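Local coordinates for Pa14_01140 (Pseudomonas aeruginosa, PDB 6OX6), which acts as the immunity protein of the type VI secretion effector Tas1, binding this (p)ppApp-synthesizing toxin and preventing its early activation, at residues B[12-17]-B[62-67]; B[16-21]-B[52-57]; B[34-39]-B[46-51]. All blocks are in the same frame, centred on the assembly; numbering follows the deposited sequence.

Interaction 1. Residues B[12-17]-B[62-67]; sequences RDIYID and GREITR
Asp17 and Arg63 form an antiparallel hydrogen-bonded pair: Asp17 N gives to Arg63 O at 2.7 Å, and Arg63 N returns a bond to Asp17 O at 2.8 Å. One step on, Ile16 and Glu64 face each other as a non-hydrogen-bonded pair, their CA atoms 4.5 Å apart. Beyond them Ile65 N bonds Tyr15 O at 2.7 Å. The two short strands cross at 124° and so splay apart. Strand 63-65, which follows helix 53-61, is an outermost strand of the antiparallel sheet and pairs with 14-18. Arg12 NH1 meets Glu64 OE2 at 2.6 Å in a salt bridge, almost along the C-O axis, with guanidinium and carboxylate nearly coplanar (9°); Ile14 CD1 lies over one guanidinium face. Glu64 reaches that far because its chain runs extended, with CG anti to the backbone N (chi1 -177°). Water 1 accepts from Tyr15 N and lies 2.7 Å from both Glu64 OE2 and Ile65 O. On the Asp17 side, Ile65 CG2 packs on Asp17 CB, while Asp17 OD1 bonds Tyr39. Over the Tyr15 ring sits Arg67 CA, 3.7 Å from the centroid, in a CH-pi contact, and the Arg67 chain runs on alongside the ring to CD, 3.4 Å from Tyr15 OH.

Interaction 2. Residues B[16-21]-B[52-57]; sequences IDYDFE and NRLFND
Glu21 and Arg53 anchor a salt-bridge network, completed by Asp57, where helix 53-61 packs on one side of the antiparallel sheet, its first turn (53-57) running at 99° to residues 16-18 of strand 14-18. Arg53 NH1 donates to Glu21 OE2 at 3.1 Å on a nearly straight path (171°), from the syn side but tilted out of the carboxylate plane. The same nitrogen also donates to Asp57 OD2 at 2.9 Å, one helical turn along. Bends at chi2 and chi3 fold the Arg53 chain back so that its guanidinium lies over Leu54 CB and turns an edge to both acids. Water 3, which donates to Glu21 OE2 and Asp57 OD2, ties the two carboxylates together; their mutual repulsion is probably offset by the shared arginine. The network continues into Tas1: Glu21 OE1 meets Tyr297 and Lys305 of the toxin chain, and Arg53 NH2 meets its Asp296 and Tyr297.

Leu54 stands with CG anti to the backbone N, and its second torsion, near 61°, then brings CD1 to within 3.4 Å of Glu21 CD and, in the ring plane, to the edge of Tyr18. Tyr18 presents one face to the backbone of Asp57, while Asp57 CB lies 3.8 Å from Tyr18 CE2. Further along the strand toward its start, Ile16 CD1 approaches the Phe55 ring obliquely. The helix start is fixed by Asn52 at the N-cap position, whose OD1 accepts from Phe55 N at 2.9 Å, in the carbonyl plane and on a lone pair.

Interaction 3. Residues B[34-39]-B[46-51]; sequences IHVRFY and EPVEHD
Ile34 and Val48 hold a mainly apolar, partly water-mediated contact between strand 33-38, outermost in the sheet of this chain, and the loop that leads from it to helix 53-61. A single direct backbone hydrogen bond joins the two, from Val48 N to Ile34 O at 2.8 Å, and Pro47 CA adds a CA-H...O contact to the same carbonyl. Water stands between the backbones on both flanks: water 5 accepts from Val36 N and donates to Glu46 O, and water 4 accepts from Ile34 N, though its short leg to Val48 O is doubtful. Val48 is the hydrophobic centre. Its CB lies 3.8 Å from Ile34 CG2, and its CG2, set anti to the carbonyl carbon, meets Val36 CB at 3.8 Å, the two valines crossing at about a right angle. Ile34 CD1 reaches on to His50 CA. Next to this, His35 and Pro47 run alongside each other, with Pro47 CA over one imidazole face, offset toward its rim. Some of the loop's polar groups meet the toxin: Glu46 OE1 and Pro47 O both pair with Lys298 of the Tas1 chain. Here a loop laid along a sheet edge forms part of the toxin-binding surface of an immunity protein.

Overall arrangement
One antiparallel sheet connects all three contacts: interaction 1 adds strand 63-65 at one edge, interaction 3 lays a loop along the other, and interaction 2 seats the intervening helix 53-61. Interactions 1 and 2 share Ile16 and Asp17, their centres about 11 Å apart. Tyr39, just after edge strand 33-38, reaches across to strand 14-18, its OH lying 2.6 Å from Asp17 OD1 in a probable hydrogen bond. Interactions 2 and 3, with centres about 10 Å apart, meet in the core where Phe55 CE2 packs 3.4 Å from Ile34 CD1. Both also face Tas1, whereas neither segment of interaction 1 touches the toxin: edge pairing builds the scaffold, and the other two contacts present its binding surface.

Interaction 1. Residues B[12-17]-B[62-67]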
# COMPACT_ATOMS: atom_id res chain seq x y z
N ARG B 12 -25.10 -7.39 -0.04
CA ARG B 12 -25.08 -7.90 -1.40
C ARG B 12 -23.69 -8.16 -1.96
O ARG B 12 -22.69 -7.82 -1.35
CB ARG B 12 -25.65 -6.79 -2.29
CG ARG B 12 -24.76 -5.55 -2.29
CD ARG B 12 -25.45 -4.28 -2.76
NE ARG B 12 -24.78 -3.10 -2.22
CZ ARG B 12 -23.73 -2.52 -2.78
NH1 ARG B 12 -23.22 -2.99 -3.90
NH2 ARG B 12 -23.18 -1.45 -2.22
N ASP B 13 -23.66 -8.78 -3.14
CA ASP B 13 -22.42 -8.92 -3.89
C ASP B 13 -21.77 -7.56 -4.11
O ASP B 13 -22.45 -6.55 -4.30
CB ASP B 13 -22.70 -9.60 -5.23
CG ASP B 13 -23.13 -11.06 -5.08
OD1 ASP B 13 -23.27 -11.56 -3.93
OD2 ASP B 13 -23.27 -11.73 -6.12
N ILE B 14 -20.44 -7.55 -4.07
CA ILE B 14 -19.64 -6.33 -4.17
C ILE B 14 -18.53 -6.59 -5.18
O ILE B 14 -17.79 -7.58 -5.06
CB ILE B 14 -19.04 -5.93 -2.81
CG1 ILE B 14 -20.13 -5.70 -1.76
CG2 ILE B 14 -18.13 -4.70 -2.97
CD1 ILE B 14 -20.94 -4.51 -2.01
N TYR B 15 -18.38 -5.67 -6.13
CA TYR B 15 -17.34 -5.75 -7.15
C TYR B 15 -16.46 -4.50 -7.04
O TYR B 15 -16.97 -3.38 -6.94
CB TYR B 15 -17.95 -5.88 -8.55
CG TYR B 15 -18.85 -7.11 -8.69
CD1 TYR B 15 -20.19 -7.07 -8.30
CD2 TYR B 15 -18.34 -8.32 -9.17
CE1 TYR B 15 -21.02 -8.20 -8.41
CE2 TYR B 15 -19.16 -9.46 -9.31
CZ TYR B 15 -20.49 -9.39 -8.93
OH TYR B 15 -21.29 -10.52 -9.06
N ILE B 16 -15.14 -4.71 -7.10
CA ILE B 16 -14.14 -3.74 -6.69
C ILE B 16 -13.09 -3.61 -7.78
O ILE B 16 -12.61 -4.63 -8.29
CB ILE B 16 -13.47 -4.20 -5.39
CG1 ILE B 16 -14.49 -4.20 -4.26
CG2 ILE B 16 -12.28 -3.37 -5.09
CD1 ILE B 16 -14.00 -4.96 -3.05
N ASP B 17 -12.74 -2.37 -8.13
CA ASP B 17 -11.63 -2.07 -9.02
C ASP B 17 -10.56 -1.32 -8.23
O ASP B 17 -10.86 -0.32 -7.58
CB ASP B 17 -12.09 -1.24 -10.21
CG ASP B 17 -10.93 -0.81 -11.11
OD1 ASP B 17 -9.90 -1.51 -11.15
OD2 ASP B 17 -11.06 0.25 -11.78
N GLY B 62 -9.43 1.33 -3.42
CA GLY B 62 -10.10 1.04 -4.67
C GLY B 62 -11.49 1.65 -4.72
O GLY B 62 -11.89 2.43 -3.85
N ARG B 63 -12.22 1.29 -5.75
CA ARG B 63 -13.55 1.84 -5.96
C ARG B 63 -14.50 0.71 -6.34
O ARG B 63 -14.09 -0.32 -6.90
CB ARG B 63 -13.56 2.93 -7.04
CG ARG B 63 -13.16 2.43 -8.42
CD ARG B 63 -12.78 3.57 -9.36
NE ARG B 63 -11.57 4.27 -8.92
CZ ARG B 63 -11.57 5.47 -8.35
NH1 ARG B 63 -12.71 6.10 -8.14
NH2 ARG B 63 -10.42 6.03 -7.99
N GLU B 64 -15.77 0.90 -6.01
CA GLU B 64 -16.77 -0.10 -6.32
C GLU B 64 -17.12 -0.01 -7.81
O GLU B 64 -17.19 1.08 -8.38
CB GLU B 64 -18.00 0.11 -5.42
CG GLU B 64 -19.07 -0.93 -5.62
CD GLU B 64 -20.10 -1.00 -4.50
OE1 GLU B 64 -19.96 -0.27 -3.48
OE2 GLU B 64 -21.03 -1.84 -4.63
N ILE B 65 -17.30 -1.17 -8.45
CA ILE B 65 -17.78 -1.25 -9.83
C ILE B 65 -18.98 -2.20 -9.86
O ILE B 65 -19.37 -2.78 -8.84
CB ILE B 65 -16.67 -1.72 -10.80
CG1 ILE B 65 -16.12 -3.08 -10.35
CG2 ILE B 65 -15.55 -0.65 -10.89
CD1 ILE B 65 -15.09 -3.76 -11.32
N THR B 66 -19.55 -2.36 -11.05
CA THR B 66 -20.72 -3.21 -11.22
C THR B 66 -20.30 -4.62 -11.64
O THR B 66 -19.17 -4.86 -12.09
CB THR B 66 -21.67 -2.62 -12.26
OG1 THR B 66 -21.09 -2.77 -13.56
CG2 THR B 66 -21.93 -1.16 -12.01
N ARG B 67 -21.27 -5.52 -11.56
CA ARG B 67 -21.07 -6.91 -11.95
C ARG B 67 -20.71 -6.97 -13.43
O ARG B 67 -19.84 -7.75 -13.83
CB ARG B 67 -22.33 -7.73 -11.68
CG ARG B 67 -22.23 -9.18 -12.12
CD ARG B 67 -23.45 -9.98 -11.67
NE ARG B 67 -23.99 -10.80 -12.75
CZ ARG B 67 -24.59 -10.31 -13.83
NH1 ARG B 67 -24.71 -9.00 -13.99
NH2 ARG B 67 -25.05 -11.13 -14.76
O HOH W 1 -20.23 -3.65 -6.42
O HOH W 2 -9.02 2.16 -8.06

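Interaction 2. Residues B[16-21]-B[52-57]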
# COMPACT_ATOMS: atom_id res chain seq x y z
N ILE B 16 -15.14 -4.71 -7.10
CA ILE B 16 -14.14 -3.74 -6.69
C ILE B 16 -13.09 -3.61 -7.78
O ILE B 16 -12.61 -4.63 -8.29
CB ILE B 16 -13.47 -4.20 -5.39
CG1 ILE B 16 -14.49 -4.20 -4.26
CG2 ILE B 16 -12.28 -3.37 -5.09
CD1 ILE B 16 -14.00 -4.96 -3.05
N ASP B 17 -12.74 -2.37 -8.13
CA ASP B 17 -11.63 -2.07 -9.02
C ASP B 17 -10.56 -1.32 -8.23
O ASP B 17 -10.86 -0.32 -7.58
CB ASP B 17 -12.09 -1.24 -10.21
CG ASP B 17 -10.93 -0.81 -11.11
OD1 ASP B 17 -9.90 -1.51 -11.15
OD2 ASP B 17 -11.06 0.25 -11.78
N TYR B 18 -9.32 -1.77 -8.30
CA TYR B 18 -8.20 -1.11 -7.62
C TYR B 18 -7.18 -0.82 -8.71
O TYR B 18 -6.35 -1.68 -9.02
CB TYR B 18 -7.64 -2.00 -6.52
CG TYR B 18 -6.45 -1.44 -5.72
CD1 TYR B 18 -6.28 -0.06 -5.54
CD2 TYR B 18 -5.52 -2.31 -5.14
CE1 TYR B 18 -5.19 0.45 -4.80
CE2 TYR B 18 -4.44 -1.80 -4.40
CZ TYR B 18 -4.31 -0.43 -4.23
OH TYR B 18 -3.24 0.05 -3.52
N ASP B 19 -7.24 0.38 -9.30
CA ASP B 19 -6.41 0.61 -10.48
C ASP B 19 -4.92 0.70 -10.14
O ASP B 19 -4.09 0.31 -10.97
CB ASP B 19 -6.84 1.85 -11.26
CG ASP B 19 -6.53 1.73 -12.76
OD1 ASP B 19 -5.33 1.77 -13.12
OD2 ASP B 19 -7.46 1.56 -13.58
N PHE B 20 -4.56 1.13 -8.92
CA PHE B 20 -3.14 1.23 -8.59
C PHE B 20 -2.40 -0.09 -8.86
O PHE B 20 -1.28 -0.07 -9.38
CB PHE B 20 -2.94 1.67 -7.14
CG PHE B 20 -1.49 1.95 -6.79
CD1 PHE B 20 -0.78 2.96 -7.44
CD2 PHE B 20 -0.83 1.17 -5.85
CE1 PHE B 20 0.56 3.21 -7.13
CE2 PHE B 20 0.51 1.40 -5.52
CZ PHE B 20 1.21 2.43 -6.17
N GLU B 21 -3.01 -1.23 -8.55
CA GLU B 21 -2.38 -2.52 -8.81
C GLU B 21 -3.09 -3.32 -9.89
O GLU B 21 -2.95 -4.54 -9.95
CB GLU B 21 -2.27 -3.37 -7.53
CG GLU B 21 -1.42 -2.75 -6.40
CD GLU B 21 -0.45 -3.72 -5.74
OE1 GLU B 21 -0.08 -4.76 -6.35
OE2 GLU B 21 -0.09 -3.47 -4.58
N ASN B 52 -6.16 -10.93 3.37
CA ASN B 52 -5.11 -10.79 2.37
C ASN B 52 -4.70 -9.33 2.20
O ASN B 52 -5.53 -8.43 2.16
CB ASN B 52 -5.60 -11.34 1.03
CG ASN B 52 -4.63 -11.09 -0.09
OD1 ASN B 52 -4.78 -10.13 -0.87
ND2 ASN B 52 -3.63 -11.94 -0.17
N ARG B 53 -3.39 -9.10 2.08
CA ARG B 53 -2.85 -7.74 2.03
C ARG B 53 -3.45 -6.94 0.87
O ARG B 53 -3.94 -5.82 1.05
CB ARG B 53 -1.32 -7.82 1.90
CG ARG B 53 -0.59 -6.51 2.17
CD ARG B 53 -0.48 -5.61 0.92
NE ARG B 53 -0.04 -6.33 -0.28
CZ ARG B 53 0.09 -5.78 -1.49
NH1 ARG B 53 -0.22 -4.50 -1.66
NH2 ARG B 53 0.50 -6.50 -2.53
N LEU B 54 -3.36 -7.48 -0.34
CA LEU B 54 -3.75 -6.71 -1.51
C LEU B 54 -5.25 -6.48 -1.53
O LEU B 54 -5.73 -5.39 -1.88
CB LEU B 54 -3.27 -7.44 -2.77
CG LEU B 54 -3.58 -6.86 -4.16
CD1 LEU B 54 -2.93 -5.48 -4.28
CD2 LEU B 54 -3.09 -7.83 -5.28
N PHE B 55 -6.02 -7.47 -1.07
CA PHE B 55 -7.46 -7.27 -0.94
C PHE B 55 -7.81 -6.12 0.00
O PHE B 55 -8.65 -5.28 -0.32
CB PHE B 55 -8.12 -8.55 -0.45
CG PHE B 55 -9.60 -8.38 -0.16
CD1 PHE B 55 -10.49 -8.14 -1.21
CD2 PHE B 55 -10.09 -8.42 1.14
CE1 PHE B 55 -11.83 -7.97 -0.97
CE2 PHE B 55 -11.46 -8.25 1.39
CZ PHE B 55 -12.33 -8.02 0.33
N ASN B 56 -7.20 -6.10 1.19
CA ASN B 56 -7.46 -5.01 2.11
C ASN B 56 -6.95 -3.67 1.56
O ASN B 56 -7.54 -2.63 1.85
CB ASN B 56 -6.85 -5.32 3.48
CG ASN B 56 -7.71 -6.32 4.27
OD1 ASN B 56 -8.62 -5.91 4.98
ND2 ASN B 56 -7.44 -7.60 4.12
N ASP B 57 -5.89 -3.68 0.75
CA ASP B 57 -5.52 -2.44 0.06
C ASP B 57 -6.62 -2.01 -0.90
O ASP B 57 -6.93 -0.81 -1.02
CB ASP B 57 -4.19 -2.60 -0.69
CG ASP B 57 -2.98 -2.42 0.22
OD1 ASP B 57 -3.17 -2.22 1.43
OD2 ASP B 57 -1.82 -2.48 -0.27
O HOH W 3 -1.41 -1.45 -2.90

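Interaction 3. Residues B[34-39]-B[46-51]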
# COMPACT_ATOMS: atom_id res chain seq x y z
N ILE B 34 -14.24 -14.35 -1.59
CA ILE B 34 -13.58 -13.33 -2.37
C ILE B 34 -12.86 -14.03 -3.49
O ILE B 34 -12.11 -15.00 -3.24
CB ILE B 34 -12.59 -12.53 -1.52
CG1 ILE B 34 -13.28 -11.91 -0.30
CG2 ILE B 34 -11.91 -11.49 -2.41
CD1 ILE B 34 -12.33 -11.52 0.80
N HIS B 35 -13.06 -13.56 -4.72
CA HIS B 35 -12.25 -13.98 -5.85
C HIS B 35 -11.55 -12.77 -6.45
O HIS B 35 -12.04 -11.65 -6.34
CB HIS B 35 -13.08 -14.68 -6.92
CG HIS B 35 -13.43 -16.08 -6.55
ND1 HIS B 35 -14.51 -16.38 -5.75
CD2 HIS B 35 -12.83 -17.26 -6.84
CE1 HIS B 35 -14.57 -17.69 -5.57
NE2 HIS B 35 -13.56 -18.25 -6.22
N VAL B 36 -10.42 -13.01 -7.10
CA VAL B 36 -9.59 -11.94 -7.66
C VAL B 36 -9.53 -12.12 -9.16
O VAL B 36 -9.53 -13.25 -9.66
CB VAL B 36 -8.18 -11.95 -7.04
CG1 VAL B 36 -7.41 -13.25 -7.41
CG2 VAL B 36 -7.41 -10.75 -7.51
N ARG B 37 -9.52 -10.98 -9.89
CA ARG B 37 -9.34 -10.98 -11.35
C ARG B 37 -8.41 -9.84 -11.72
O ARG B 37 -8.77 -8.67 -11.57
CB ARG B 37 -10.68 -10.84 -12.08
CG ARG B 37 -10.54 -10.94 -13.58
CD ARG B 37 -11.87 -11.08 -14.28
NE ARG B 37 -11.68 -11.21 -15.72
CZ ARG B 37 -12.65 -11.16 -16.63
NH1 ARG B 37 -13.92 -10.97 -16.28
NH2 ARG B 37 -12.34 -11.28 -17.90
N PHE B 38 -7.21 -10.18 -12.19
CA PHE B 38 -6.23 -9.16 -12.56
C PHE B 38 -6.53 -8.64 -13.95
O PHE B 38 -7.12 -9.34 -14.78
CB PHE B 38 -4.81 -9.72 -12.52
CG PHE B 38 -4.32 -10.01 -11.11
CD1 PHE B 38 -4.43 -11.28 -10.56
CD2 PHE B 38 -3.78 -9.01 -10.34
CE1 PHE B 38 -4.01 -11.55 -9.29
CE2 PHE B 38 -3.35 -9.27 -9.02
CZ PHE B 38 -3.47 -10.54 -8.51
N TYR B 39 -6.13 -7.39 -14.21
CA TYR B 39 -6.37 -6.78 -15.51
C TYR B 39 -5.84 -7.68 -16.60
O TYR B 39 -4.73 -8.21 -16.49
CB TYR B 39 -5.70 -5.42 -15.62
CG TYR B 39 -6.40 -4.28 -14.93
CD1 TYR B 39 -7.35 -4.50 -13.93
CD2 TYR B 39 -6.10 -2.98 -15.28
CE1 TYR B 39 -7.97 -3.44 -13.28
CE2 TYR B 39 -6.69 -1.93 -14.65
CZ TYR B 39 -7.62 -2.15 -13.65
OH TYR B 39 -8.22 -1.04 -13.08
N GLU B 46 -8.65 -19.79 -7.41
CA GLU B 46 -8.43 -19.92 -5.96
C GLU B 46 -9.04 -18.75 -5.19
O GLU B 46 -8.64 -17.60 -5.41
CB GLU B 46 -6.95 -20.00 -5.64
CG GLU B 46 -6.67 -20.42 -4.20
CD GLU B 46 -5.18 -20.38 -3.83
OE1 GLU B 46 -4.47 -19.46 -4.30
OE2 GLU B 46 -4.71 -21.29 -3.08
N PRO B 47 -9.97 -19.00 -4.25
CA PRO B 47 -10.50 -17.90 -3.41
C PRO B 47 -9.37 -17.15 -2.72
O PRO B 47 -8.25 -17.66 -2.59
CB PRO B 47 -11.37 -18.62 -2.37
CG PRO B 47 -11.66 -19.98 -2.97
CD PRO B 47 -10.48 -20.32 -3.85
N VAL B 48 -9.67 -15.94 -2.25
CA VAL B 48 -8.72 -15.07 -1.57
C VAL B 48 -9.11 -15.02 -0.10
O VAL B 48 -10.30 -14.94 0.23
CB VAL B 48 -8.74 -13.66 -2.19
CG1 VAL B 48 -7.94 -12.66 -1.33
CG2 VAL B 48 -8.24 -13.71 -3.64
N GLU B 49 -8.10 -15.09 0.77
CA GLU B 49 -8.29 -14.99 2.21
C GLU B 49 -8.69 -13.58 2.65
O GLU B 49 -8.15 -12.57 2.17
CB GLU B 49 -7.01 -15.39 2.92
CG GLU B 49 -7.27 -16.02 4.25
CD GLU B 49 -7.26 -17.53 4.17
OE1 GLU B 49 -7.45 -18.06 3.04
OE2 GLU B 49 -7.06 -18.18 5.23
N HIS B 50 -9.61 -13.49 3.62
CA HIS B 50 -10.18 -12.18 3.87
C HIS B 50 -9.19 -11.24 4.53
O HIS B 50 -9.38 -10.01 4.44
CB HIS B 50 -11.47 -12.31 4.70
CG HIS B 50 -11.23 -12.60 6.15
ND1 HIS B 50 -11.34 -13.87 6.67
CD2 HIS B 50 -10.88 -11.79 7.17
CE1 HIS B 50 -11.06 -13.83 7.96
NE2 HIS B 50 -10.78 -12.58 8.29
N ASP B 51 -8.12 -11.75 5.14
CA ASP B 51 -7.07 -10.88 5.66
C ASP B 51 -5.93 -10.65 4.65
O ASP B 51 -4.85 -10.21 5.05
CB ASP B 51 -6.50 -11.43 6.97
CG ASP B 51 -5.67 -12.68 6.76
OD1 ASP B 51 -5.95 -13.45 5.81
OD2 ASP B 51 -4.76 -12.90 7.59
O HOH W 4 -12.63 -15.96 0.21
O HOH W 5 -9.80 -15.82 -6.84